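PDB 2P7S: amphinase-2 from Rana pipiens, which cleaves RNA endonucleolytically, acting on poly(U), poly(C), ribosomal RNA and the dinucleotides CpA and UpA, and is toxic to cultured human carcinoma cells. Local coordinates for residues K12-T17 against P43-I48; A22-N27 against T75-K80; V66-T71 against I98-N103. All blocks are in the same frame, centred on the assembly; numbering follows the deposited sequence.

Contact 1 of 3, residues K12-T17 against P43-I48; sequences KTKHIT and PINTFI. With GOL (glycerol), chain E; ACT (acetate ion), chain D; ACT (acetate ion), chain C.
With CG turned anti to its carbonyl carbon (chi1 -61°), His15 swings its ring from the end of helix 6-15 onto strand 45-49, while Asn45, CG anti to the backbone N (chi1 -167°), extends its amide toward the same helix end. His15 ND1 donates to Thr46 O at 2.8 Å; the bond is nearly straight and lies in both the ring plane and the carbonyl plane, which fixes the rotation of the imidazole, while His15 NE2 makes a more bent bond to acetate OXT at 2.8 Å. That acetate also binds His107 ND1. Asn45 ND2 donates to Lys14 O at 3.0 Å, tilted from the carbonyl plane, and sits over one face of the Phe47 ring near its rim. Lys14 lays CG over a face of the His15 ring, also near the rim, and its NZ forms a salt bridge with Asp38 and a bond to glycerol O3. Beyond the helix the backbones pair in parallel: Ile48 N donates to His15 O, and Thr17 N to Ile48 O. Helix end and strand line the active-site cleft of a pancreatic-type ribonuclease, with His15 the probable proton acceptor and Asn45 and Thr46 probable substrate-binding residues.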
# COMPACT_ATOMS: atom_id res chain seq x y z
N LYS A 12 -4.88 -0.64 5.44
CA LYS A 12 -5.65 -1.39 4.45
C LYS A 12 -6.36 -0.46 3.48
O LYS A 12 -6.36 -0.69 2.27
CB LYS A 12 -6.72 -2.27 5.14
CG LYS A 12 -6.19 -3.53 5.80
CD LYS A 12 -7.34 -4.41 6.31
CE LYS A 12 -8.09 -3.73 7.45
NZ LYS A 12 -9.26 -4.55 7.92
N THR A 13 -6.98 0.58 4.02
CA THR A 13 -7.72 1.55 3.22
C THR A 13 -6.80 2.27 2.24
O THR A 13 -7.11 2.40 1.06
CB THR A 13 -8.43 2.59 4.13
OG1 THR A 13 -9.44 1.94 4.91
CG2 THR A 13 -9.09 3.68 3.28
N LYS A 14 -5.67 2.73 2.75
CA LYS A 14 -4.72 3.47 1.94
C LYS A 14 -3.86 2.64 0.98
O LYS A 14 -3.50 3.13 -0.10
CB LYS A 14 -3.80 4.29 2.85
CG LYS A 14 -2.90 5.26 2.10
CD LYS A 14 -2.10 6.15 3.04
CE LYS A 14 -1.34 7.21 2.24
NZ LYS A 14 -0.48 8.04 3.11
N HIS A 15 -3.55 1.40 1.34
CA HIS A 15 -2.66 0.58 0.52
C HIS A 15 -3.12 -0.73 -0.07
O HIS A 15 -2.45 -1.27 -0.95
CB HIS A 15 -1.37 0.30 1.30
CG HIS A 15 -0.61 1.53 1.66
ND1 HIS A 15 0.05 2.29 0.72
CD2 HIS A 15 -0.43 2.15 2.85
CE1 HIS A 15 0.60 3.33 1.31
NE2 HIS A 15 0.33 3.27 2.61
N ILE A 16 -4.22 -1.29 0.41
CA ILE A 16 -4.64 -2.57 -0.13
C ILE A 16 -5.86 -2.45 -1.04
O ILE A 16 -6.86 -1.82 -0.68
CB ILE A 16 -4.92 -3.59 0.99
CG1 ILE A 16 -3.69 -3.69 1.90
CG2 ILE A 16 -5.20 -4.96 0.37
CD1 ILE A 16 -3.77 -4.77 2.96
N THR A 17 -5.77 -3.05 -2.22
CA THR A 17 -6.88 -3.00 -3.15
C THR A 17 -7.28 -4.36 -3.69
O THR A 17 -6.43 -5.23 -3.94
CB THR A 17 -6.56 -2.07 -4.36
OG1 THR A 17 -7.73 -1.99 -5.20
CG2 THR A 17 -5.40 -2.60 -5.17
N PRO A 43 1.00 13.46 -3.58
CA PRO A 43 2.07 13.24 -4.56
C PRO A 43 2.39 11.79 -4.93
O PRO A 43 2.71 11.51 -6.09
CB PRO A 43 3.27 13.96 -3.93
CG PRO A 43 2.98 13.89 -2.47
CD PRO A 43 1.50 14.18 -2.40
N ILE A 44 2.31 10.87 -3.98
CA ILE A 44 2.64 9.49 -4.31
C ILE A 44 2.08 8.44 -3.35
O ILE A 44 1.96 8.69 -2.14
CB ILE A 44 4.17 9.31 -4.40
CG1 ILE A 44 4.52 7.88 -4.83
CG2 ILE A 44 4.81 9.64 -3.04
CD1 ILE A 44 5.99 7.68 -5.13
N ASN A 45 1.72 7.29 -3.90
CA ASN A 45 1.20 6.17 -3.09
C ASN A 45 1.30 4.85 -3.83
O ASN A 45 1.15 4.80 -5.05
CB ASN A 45 -0.25 6.39 -2.68
CG ASN A 45 -0.69 5.41 -1.59
OD1 ASN A 45 -0.15 5.42 -0.48
ND2 ASN A 45 -1.64 4.54 -1.91
N THR A 46 1.55 3.78 -3.09
CA THR A 46 1.65 2.44 -3.68
C THR A 46 0.49 1.57 -3.19
O THR A 46 0.18 1.53 -2.00
CB THR A 46 3.00 1.77 -3.33
OG1 THR A 46 4.06 2.49 -3.96
CG2 THR A 46 3.02 0.33 -3.81
N PHE A 47 -0.16 0.88 -4.14
CA PHE A 47 -1.28 0.01 -3.84
C PHE A 47 -0.90 -1.46 -4.02
O PHE A 47 -0.23 -1.83 -4.98
CB PHE A 47 -2.46 0.35 -4.75
CG PHE A 47 -3.02 1.72 -4.52
CD1 PHE A 47 -2.50 2.82 -5.19
CD2 PHE A 47 -4.04 1.91 -3.60
CE1 PHE A 47 -2.99 4.10 -4.94
CE2 PHE A 47 -4.55 3.19 -3.34
CZ PHE A 47 -4.02 4.29 -4.01
N ILE A 48 -1.37 -2.29 -3.09
CA ILE A 48 -1.06 -3.72 -3.12
C ILE A 48 -2.28 -4.50 -3.59
O ILE A 48 -3.33 -4.47 -2.95
CB ILE A 48 -0.67 -4.22 -1.70
CG1 ILE A 48 0.37 -3.28 -1.08
CG2 ILE A 48 -0.13 -5.63 -1.77
CD1 ILE A 48 0.46 -3.39 0.44
C1 GOL E . 3.51 4.99 0.63
O1 GOL E . 3.01 4.60 -0.65
C2 GOL E . 2.51 5.88 1.36
O2 GOL E . 2.17 7.06 0.63
C3 GOL E . 3.07 6.27 2.73
O3 GOL E . 2.10 7.09 3.40
C ACT D . 0.59 4.48 6.03
O ACT D . 0.85 5.49 6.72
OXT ACT D . 1.36 3.87 5.15
CH3 ACT D . -0.80 3.88 6.23
C ACT C . 7.63 3.18 -3.62
O ACT C . 8.65 2.62 -3.16
OXT ACT C . 6.43 3.27 -3.07
CH3 ACT C . 7.77 3.83 -4.98

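Contact 2 of 3, residues A22-N27 against T75-K80; sequences ADFNCN and TLTTCK. With NAG (2-acetamido-2-deoxy-beta-D-glucopyranose), chain B.
Cys26 and Cys79 direct their side chains at each other and close a disulfide, SG to SG 2.0 Å, with a chi3 of -84° that sets the two CB-SG bonds nearly perpendicular when seen down the S-S bond. Beside it the Phe24 ring is presented edge-on to the sulfur: Cys79 SG lies near the ring plane, 3.8 Å from Phe24 CE2. The ring also meets strand 74-83 at Thr77, Phe24 CD2 lying 3.7 Å from Thr77 CG2, with the two side chains crossing obliquely. Thr77 has CG2 anti to the backbone N, which offers the methyl to the phenyl, while its OG1 bonds His49. The Phe24 ring also meets that of Phe47. Just before helix 26-29, Asn25 turns away from the strand and acts as N-cap, its OD1 accepting a weak bond from Asn27 N at 2.8 Å; Asn25 ND2 also lies 3.2 Å from NAG C8, the acetyl methyl of the sugar that Asn27 ND2 carries covalently. With an alanine in place of Asn25, the backbone N-H of Asn27 is likely to lose its capping acceptor and the acetyl methyl its amide neighbour. Cys26-Cys79 is a helix-to-sheet disulfide of the cross-linked pancreatic ribonuclease fold.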
# COMPACT_ATOMS: atom_id res chain seq x y z
N ALA A 22 -5.37 -3.96 -14.18
CA ALA A 22 -5.97 -3.36 -15.36
C ALA A 22 -7.14 -2.43 -15.05
O ALA A 22 -7.32 -1.40 -15.70
CB ALA A 22 -6.42 -4.45 -16.31
N ASP A 23 -7.94 -2.79 -14.05
CA ASP A 23 -9.09 -1.97 -13.69
C ASP A 23 -8.73 -0.82 -12.76
O ASP A 23 -9.54 0.09 -12.57
CB ASP A 23 -10.18 -2.81 -13.01
CG ASP A 23 -10.86 -3.75 -13.97
OD1 ASP A 23 -11.00 -3.38 -15.15
OD2 ASP A 23 -11.28 -4.84 -13.53
N PHE A 24 -7.54 -0.86 -12.19
CA PHE A 24 -7.13 0.19 -11.27
C PHE A 24 -6.82 1.47 -12.03
O PHE A 24 -6.18 1.45 -13.08
CB PHE A 24 -5.90 -0.23 -10.46
CG PHE A 24 -5.66 0.63 -9.26
CD1 PHE A 24 -6.36 0.41 -8.08
CD2 PHE A 24 -4.77 1.70 -9.33
CE1 PHE A 24 -6.19 1.26 -6.97
CE2 PHE A 24 -4.59 2.55 -8.24
CZ PHE A 24 -5.30 2.33 -7.06
N ASN A 25 -7.28 2.59 -11.49
CA ASN A 25 -7.05 3.88 -12.11
C ASN A 25 -6.60 4.87 -11.06
O ASN A 25 -7.38 5.28 -10.19
CB ASN A 25 -8.33 4.40 -12.78
CG ASN A 25 -8.10 5.65 -13.60
OD1 ASN A 25 -7.31 6.51 -13.21
ND2 ASN A 25 -8.78 5.76 -14.73
N CYS A 26 -5.34 5.27 -11.13
CA CYS A 26 -4.79 6.23 -10.18
C CYS A 26 -5.61 7.52 -10.10
O CYS A 26 -5.84 8.05 -9.02
CB CYS A 26 -3.36 6.58 -10.56
SG CYS A 26 -2.13 5.27 -10.22
N ASN A 27 -6.03 8.03 -11.25
CA ASN A 27 -6.79 9.28 -11.27
C ASN A 27 -8.08 9.18 -10.48
O ASN A 27 -8.56 10.18 -9.94
CB ASN A 27 -7.07 9.71 -12.70
CG ASN A 27 -5.81 9.88 -13.50
OD1 ASN A 27 -4.80 10.35 -12.96
ND2 ASN A 27 -5.84 9.49 -14.77
N THR A 75 1.83 -7.86 -6.36
CA THR A 75 1.60 -7.05 -7.56
C THR A 75 1.35 -5.65 -7.01
O THR A 75 0.44 -5.46 -6.20
CB THR A 75 0.36 -7.53 -8.33
OG1 THR A 75 0.53 -8.90 -8.70
CG2 THR A 75 0.16 -6.70 -9.58
N LEU A 76 2.16 -4.69 -7.45
CA LEU A 76 2.07 -3.32 -6.95
C LEU A 76 1.86 -2.22 -7.98
O LEU A 76 2.56 -2.16 -8.98
CB LEU A 76 3.36 -2.99 -6.20
CG LEU A 76 3.81 -3.96 -5.12
CD1 LEU A 76 5.28 -3.69 -4.80
CD2 LEU A 76 2.95 -3.80 -3.88
N THR A 77 0.90 -1.34 -7.70
CA THR A 77 0.64 -0.20 -8.57
C THR A 77 1.07 1.06 -7.82
O THR A 77 0.62 1.32 -6.71
CB THR A 77 -0.85 -0.07 -8.92
OG1 THR A 77 -1.22 -1.14 -9.79
CG2 THR A 77 -1.12 1.27 -9.62
N THR A 78 1.95 1.83 -8.44
CA THR A 78 2.41 3.05 -7.81
C THR A 78 1.87 4.24 -8.60
O THR A 78 2.02 4.29 -9.82
CB THR A 78 3.96 3.10 -7.76
OG1 THR A 78 4.43 2.07 -6.88
CG2 THR A 78 4.45 4.45 -7.26
N CYS A 79 1.21 5.16 -7.90
CA CYS A 79 0.66 6.37 -8.52
C CYS A 79 1.60 7.51 -8.15
O CYS A 79 1.86 7.74 -6.96
CB CYS A 79 -0.72 6.67 -7.96
SG CYS A 79 -1.93 5.33 -8.19
N LYS A 80 2.09 8.25 -9.14
CA LYS A 80 3.01 9.33 -8.84
C LYS A 80 3.02 10.45 -9.88
O LYS A 80 2.29 10.41 -10.88
CB LYS A 80 4.43 8.77 -8.73
CG LYS A 80 4.96 8.21 -10.04
CD LYS A 80 6.37 7.68 -9.87
CE LYS A 80 6.97 7.26 -11.20
NZ LYS A 80 8.38 6.82 -11.03
C1 NAG B . -4.61 9.45 -15.54
C2 NAG B . -4.74 8.42 -16.67
C3 NAG B . -3.46 8.40 -17.50
C4 NAG B . -3.20 9.81 -18.03
C5 NAG B . -3.08 10.77 -16.84
C6 NAG B . -2.81 12.21 -17.25
C7 NAG B . -5.82 6.26 -16.70
C8 NAG B . -5.99 4.89 -16.06
N2 NAG B . -4.99 7.10 -16.10
O3 NAG B . -3.59 7.49 -18.58
O4 NAG B . -1.99 9.82 -18.81
O5 NAG B . -4.30 10.75 -16.08
O6 NAG B . -3.88 12.73 -18.03
O7 NAG B . -6.44 6.54 -17.73

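Contact 3 of 3, residues V66-T71 against I98-N103; sequences VNKSST and ITCRDN
Thr99 OG1 donates to Asn67 OD1 at 2.7 Å, a side-chain bond laid across a non-hydrogen-bonded antiparallel pair whose CA atoms are 4.1 Å apart. The hydroxyl approaches from a direction tilted 33° off the plane of the amide carbonyl. Asn67 holds CG anti to its carbonyl carbon (chi1 -73°), with the amide oxygen turned to the neighbouring strand; Asn67 OD1 also lies 3.4 Å from Thr99 CB. Both side chains stand on the face that meets Val109 of strand 104-111, and Thr99 lies close to His107, the probable proton donor, whose backbone it also bonds. Hydrogen-bonded pairs flank this one along the strands. Val66 and Cys100 exchange two backbone bonds, Cys100 N reaching Val66 O at 2.7 Å, and Lys68 and Ile98 exchange two more, with Lys68 N reaching Ile98 O at 2.7 Å. Strands 65-69 and 86-101 are thus joined as antiparallel neighbours in the curved sheet of the ribonuclease A fold; their short segments run at 126°, a marked departure from strict antiparallel alignment. Val66, Lys68, Ile98 and Cys100 share the other face. There the aliphatic base of Lys68 lies alongside the sulfur, Lys68 CG 3.7 Å from Cys100 SG, and a bend at chi2 carries the rest of the lysine chain away from strand 86-101. Cys100 SG is itself bonded to Cys59, cross-linking this part of the sheet to a further piece of chain. At the strand end, Arg101 NH1 forms a salt bridge with Asp102 OD2 at 2.7 Å, and Arg101 NH2 forms another with Asp5.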
# COMPACT_ATOMS: atom_id res chain seq x y z
N VAL A 66 8.56 -2.08 14.23
CA VAL A 66 9.76 -2.38 13.46
C VAL A 66 9.44 -2.60 11.98
O VAL A 66 8.35 -3.06 11.64
CB VAL A 66 10.45 -3.65 13.98
CG1 VAL A 66 11.05 -3.39 15.35
CG2 VAL A 66 9.45 -4.79 14.06
N ASN A 67 10.40 -2.29 11.12
CA ASN A 67 10.22 -2.48 9.69
C ASN A 67 10.51 -3.93 9.34
O ASN A 67 11.45 -4.52 9.87
CB ASN A 67 11.17 -1.57 8.89
CG ASN A 67 10.75 -0.12 8.93
OD1 ASN A 67 9.73 0.23 9.53
ND2 ASN A 67 11.52 0.74 8.27
N LYS A 68 9.69 -4.50 8.46
CA LYS A 68 9.85 -5.89 8.04
C LYS A 68 9.73 -6.03 6.52
O LYS A 68 8.87 -5.40 5.91
CB LYS A 68 8.79 -6.77 8.70
CG LYS A 68 8.89 -6.90 10.22
CD LYS A 68 10.14 -7.67 10.62
CE LYS A 68 10.17 -7.93 12.12
NZ LYS A 68 11.37 -8.74 12.51
N SER A 69 10.58 -6.87 5.93
CA SER A 69 10.53 -7.13 4.49
C SER A 69 9.62 -8.34 4.29
O SER A 69 9.67 -9.29 5.08
CB SER A 69 11.92 -7.47 3.94
OG SER A 69 12.80 -6.36 4.00
N SER A 70 8.79 -8.32 3.26
CA SER A 70 7.91 -9.45 2.99
C SER A 70 8.75 -10.56 2.36
O SER A 70 9.71 -10.29 1.65
CB SER A 70 6.78 -9.05 2.04
OG SER A 70 7.29 -8.69 0.76
N THR A 71 8.38 -11.81 2.63
CA THR A 71 9.12 -12.94 2.08
C THR A 71 8.54 -13.34 0.73
O THR A 71 9.15 -14.09 -0.02
CB THR A 71 9.09 -14.14 3.05
OG1 THR A 71 7.74 -14.44 3.42
CG2 THR A 71 9.90 -13.82 4.30
N ILE A 98 7.51 -2.73 5.03
CA ILE A 98 6.49 -2.05 5.82
C ILE A 98 6.90 -1.95 7.28
O ILE A 98 7.82 -2.63 7.73
CB ILE A 98 5.14 -2.82 5.77
CG1 ILE A 98 5.30 -4.20 6.41
CG2 ILE A 98 4.66 -2.97 4.33
CD1 ILE A 98 4.03 -5.02 6.45
N THR A 99 6.21 -1.08 8.01
CA THR A 99 6.48 -0.93 9.43
C THR A 99 5.36 -1.71 10.09
O THR A 99 4.20 -1.57 9.71
CB THR A 99 6.39 0.52 9.92
OG1 THR A 99 7.27 1.35 9.14
CG2 THR A 99 6.78 0.61 11.39
N CYS A 100 5.72 -2.54 11.06
CA CYS A 100 4.75 -3.34 11.79
C CYS A 100 4.64 -2.80 13.20
O CYS A 100 5.59 -2.22 13.73
CB CYS A 100 5.21 -4.79 11.92
SG CYS A 100 5.39 -5.78 10.40
N ARG A 101 3.46 -2.97 13.79
CA ARG A 101 3.22 -2.60 15.18
C ARG A 101 2.81 -3.98 15.65
O ARG A 101 1.64 -4.36 15.53
CB ARG A 101 2.06 -1.61 15.31
CG ARG A 101 1.94 -0.97 16.71
CD ARG A 101 1.39 -1.95 17.74
NE ARG A 101 -0.01 -2.26 17.49
CZ ARG A 101 -0.69 -3.22 18.12
NH1 ARG A 101 -0.10 -3.95 19.05
NH2 ARG A 101 -1.97 -3.43 17.83
N ASP A 102 3.78 -4.75 16.14
CA ASP A 102 3.53 -6.12 16.56
C ASP A 102 3.02 -6.90 15.33
O ASP A 102 3.71 -6.96 14.31
CB ASP A 102 2.53 -6.17 17.71
CG ASP A 102 3.08 -5.56 19.00
OD1 ASP A 102 4.19 -5.95 19.42
OD2 ASP A 102 2.41 -4.69 19.59
N ASN A 103 1.81 -7.45 15.41
CA ASN A 103 1.28 -8.24 14.30
C ASN A 103 0.51 -7.47 13.22
O ASN A 103 -0.02 -8.08 12.28
CB ASN A 103 0.40 -9.37 14.85
CG ASN A 103 -0.79 -8.86 15.66
OD1 ASN A 103 -0.67 -7.93 16.46
ND2 ASN A 103 -1.95 -9.48 15.46

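All three contacts reach one mixed sheet. Contacts 1 and 2 lie side by side, centres about 9 Å apart: strands 45-49 and 74-83 are antiparallel neighbours, with backbone bonds linking Phe47 to Thr77 and Asn45 to Cys79, and the segments of the two contacts interleave along the chain. Contact 3 follows contact 1 in sequence, centres about 16 Å apart; its segments interleave with those of contact 2, whose centre is about 23 Å away across the chain's centre. Strand 86-101 pairs with both 74-83 and 65-69, linking contacts 2 and 3. The sheet thus brings together the probable catalytic histidines, His15 in contact 1 and His107, whose side chain is about 4 Å from that of Thr99 in contact 3.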